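PDB 3HM2: precorrin-6Y C5,15-methyltransferase, which probably transfers methyl groups from S-adenosyl-L-methionine to a precorrin in adenosylcobalamin biosynthesis, this chain being its AdoMet-dependent methyltransferase-like domain. Local coordinates for residues A40-W43 with L44-P48. Numbering follows the deposited sequence.
Sequences AIEW and LRSTP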
ATOM      1  N   ALA A  40      24.528 -12.946   1.151  1.00 40.72           N
ATOM      2  CA  ALA A  40      25.737 -13.581   0.642  1.00 41.19           C
ATOM      3  C   ALA A  40      25.615 -15.101   0.665  1.00 45.61           C
ATOM      4  O   ALA A  40      25.874 -15.770  -0.335  1.00 45.17           O
ATOM      5  CB  ALA A  40      26.950 -13.131   1.443  1.00 43.52           C
ATOM      6  N   ILE A  41      25.220 -15.640   1.814  1.00 39.88           N
ATOM      7  CA  ILE A  41      25.197 -17.083   2.016  1.00 38.54           C
ATOM      8  C   ILE A  41      24.051 -17.729   1.244  1.00 42.25           C
ATOM      9  O   ILE A  41      24.106 -18.912   0.906  1.00 40.22           O
ATOM     10  CB  ILE A  41      25.066 -17.444   3.507  1.00 42.51           C
ATOM     11  CG1 ILE A  41      26.373 -17.144   4.245  1.00 41.98           C
ATOM     12  CG2 ILE A  41      24.680 -18.906   3.670  1.00 47.60           C
ATOM     13  CD1 ILE A  41      26.263 -16.016   5.248  1.00 43.26           C
ATOM     14  N   GLU A  42      23.013 -16.945   0.969  1.00 39.37           N
ATOM     15  CA  GLU A  42      21.939 -17.379   0.084  1.00 39.68           C
ATOM     16  C   GLU A  42      22.344 -17.247  -1.381  1.00 39.46           C
ATOM     17  O   GLU A  42      22.173 -18.178  -2.168  1.00 39.31           O
ATOM     18  CB  GLU A  42      20.666 -16.574   0.351  1.00 34.52           C
ATOM     19  CG  GLU A  42      19.496 -16.945  -0.545  1.00 49.64           C
ATOM     20  CD  GLU A  42      19.284 -18.444  -0.634  1.00 60.23           C
ATOM     21  OE1 GLU A  42      19.268 -19.108   0.423  1.00 65.21           O
ATOM     22  OE2 GLU A  42      19.134 -18.959  -1.763  1.00 55.38           O
ATOM     23  N   TRP A  43      22.881 -16.086  -1.739  1.00 38.57           N
ATOM     24  CA  TRP A  43      23.499 -15.901  -3.036  1.00 34.25           C
ATOM     25  C   TRP A  43      24.383 -17.114  -3.303  1.00 39.80           C
ATOM     26  O   TRP A  43      24.327 -17.701  -4.371  1.00 34.44           O
ATOM     27  CB  TRP A  43      24.314 -14.593  -3.001  1.00 43.55           C
ATOM     28  CG  TRP A  43      25.376 -14.392  -4.101  1.00 57.75           C
ATOM     29  CD1 TRP A  43      26.596 -15.026  -4.203  1.00 57.28           C
ATOM     30  CD2 TRP A  43      25.325 -13.460  -5.206  1.00 65.45           C
ATOM     31  NE1 TRP A  43      27.282 -14.569  -5.309  1.00 59.02           N
ATOM     32  CE2 TRP A  43      26.527 -13.613  -5.940  1.00 68.17           C
ATOM     33  CE3 TRP A  43      24.377 -12.528  -5.652  1.00 51.00           C
ATOM     34  CZ2 TRP A  43      26.799 -12.864  -7.090  1.00 56.81           C
ATOM     35  CZ3 TRP A  43      24.653 -11.793  -6.796  1.00 47.96           C
ATOM     36  CH2 TRP A  43      25.850 -11.964  -7.497  1.00 53.57           C
ATOM     37  N   LEU A  44      25.181 -17.511  -2.319  1.00 41.90           N
ATOM     38  CA  LEU A  44      26.105 -18.627  -2.504  1.00 35.72           C
ATOM     39  C   LEU A  44      25.351 -19.931  -2.509  1.00 39.87           C
ATOM     40  O   LEU A  44      25.648 -20.830  -3.305  1.00 42.05           O
ATOM     41  CB  LEU A  44      27.145 -18.675  -1.389  1.00 24.55           C
ATOM     42  CG  LEU A  44      28.342 -17.732  -1.324  1.00 33.80           C
ATOM     43  CD1 LEU A  44      29.332 -18.345  -0.379  1.00 30.90           C
ATOM     44  CD2 LEU A  44      29.013 -17.431  -2.689  1.00 36.09           C
ATOM     45  N   ARG A  45      24.376 -20.029  -1.608  1.00 43.10           N
ATOM     46  CA  ARG A  45      23.631 -21.258  -1.430  1.00 46.62           C
ATOM     47  C   ARG A  45      22.400 -21.300  -2.320  1.00 52.59           C
ATOM     48  O   ARG A  45      21.379 -21.861  -1.937  1.00 68.97           O
ATOM     49  CB  ARG A  45      23.212 -21.439   0.029  1.00 52.31           C
ATOM     50  CG  ARG A  45      23.521 -22.834   0.567  1.00 61.82           C
ATOM     51  CD  ARG A  45      22.279 -23.540   1.107  1.00 59.50           C
ATOM     52  NE  ARG A  45      21.402 -22.664   1.885  1.00 60.25           N
ATOM     53  CZ  ARG A  45      20.158 -22.331   1.537  1.00 68.25           C
ATOM     54  NH1 ARG A  45      19.617 -22.790   0.412  1.00 61.65           N
ATOM     55  NH2 ARG A  45      19.444 -21.537   2.323  1.00 68.76           N
ATOM     56  N   SER A  46      22.503 -20.704  -3.504  1.00 43.85           N
ATOM     57  CA  SER A  46      21.414 -20.733  -4.474  1.00 44.62           C
ATOM     58  C   SER A  46      21.942 -20.950  -5.888  1.00 47.17           C
ATOM     59  O   SER A  46      21.176 -21.219  -6.813  1.00 38.64           O
ATOM     60  CB  SER A  46      20.604 -19.438  -4.408  1.00 40.39           C
ATOM     61  OG  SER A  46      21.226 -18.407  -5.156  1.00 53.89           O
ATOM     62  N   THR A  47      23.256 -20.832  -6.049  1.00 38.80           N
ATOM     63  CA  THR A  47      23.880 -20.943  -7.362  1.00 38.92           C
ATOM     64  C   THR A  47      25.275 -21.551  -7.260  1.00 37.76           C
ATOM     65  O   THR A  47      26.208 -20.912  -6.774  1.00 47.27           O
ATOM     66  CB  THR A  47      23.978 -19.572  -8.057  1.00 28.85           C
ATOM     67  OG1 THR A  47      22.775 -18.829  -7.829  1.00 42.05           O
ATOM     68  CG2 THR A  47      24.184 -19.748  -9.554  1.00 35.82           C
ATOM     69  N   PRO A  48      25.409 -22.791  -7.720  1.00 35.59           N
ATOM     70  CA  PRO A  48      26.727 -23.413  -7.885  1.00 46.61           C
ATOM     71  C   PRO A  48      27.729 -22.457  -8.522  1.00 53.37           C
ATOM     72  O   PRO A  48      27.351 -21.632  -9.354  1.00 51.18           O
ATOM     73  CB  PRO A  48      26.441 -24.583  -8.829  1.00 35.68           C
ATOM     74  CG  PRO A  48      25.259 -24.141  -9.617  1.00 26.57           C
ATOM     75  CD  PRO A  48      24.422 -23.321  -8.677  1.00 29.61           C
TER
HETATM   76  O   HOH W   1      18.135 -21.768  -1.794  1.00 47.74           O
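Glu42 in the last turn of helix 38-44 pairs with Arg45, the first residue past it. Glu42 sends CG anti to its backbone N (chi1 179°) and then bends at chi2, which swings the carboxylate toward the chain that follows. Its OE1 sits over one face of the Arg45 guanidinium, 3.1 Å from NH2. The two planes stand 74° apart and no N-H points at the oxygen, making this a salt bridge of charge alone. Water 1 donates to Glu42 OE2 at 3.0 Å and weakly accepts from Arg45 NH1. OE2 also lies tightly against Ser46 CB, 3.1 Å away.

Trp43 and Leu44 are buried and apolar. Leu44 CD2 meets the indole edge in its plane, 3.7 Å from Trp43 CD1. Trp43 continues onto Leu21 of helix 9-21, and Leu44 onto Ala52 and Ile78 of the sheet. Leu44 N closes the helical turn on Ala40 O at 2.7 Å. Beyond it, Ser46 OG and Thr47 OG1 share a hydrogen bond of 3.1 Å. The helix thus ends with apolar side chains anchored in this Rossmann-like domain and an ion pair of charge, helped only weakly by water, that probably tolerates some movement of the exposed arginine.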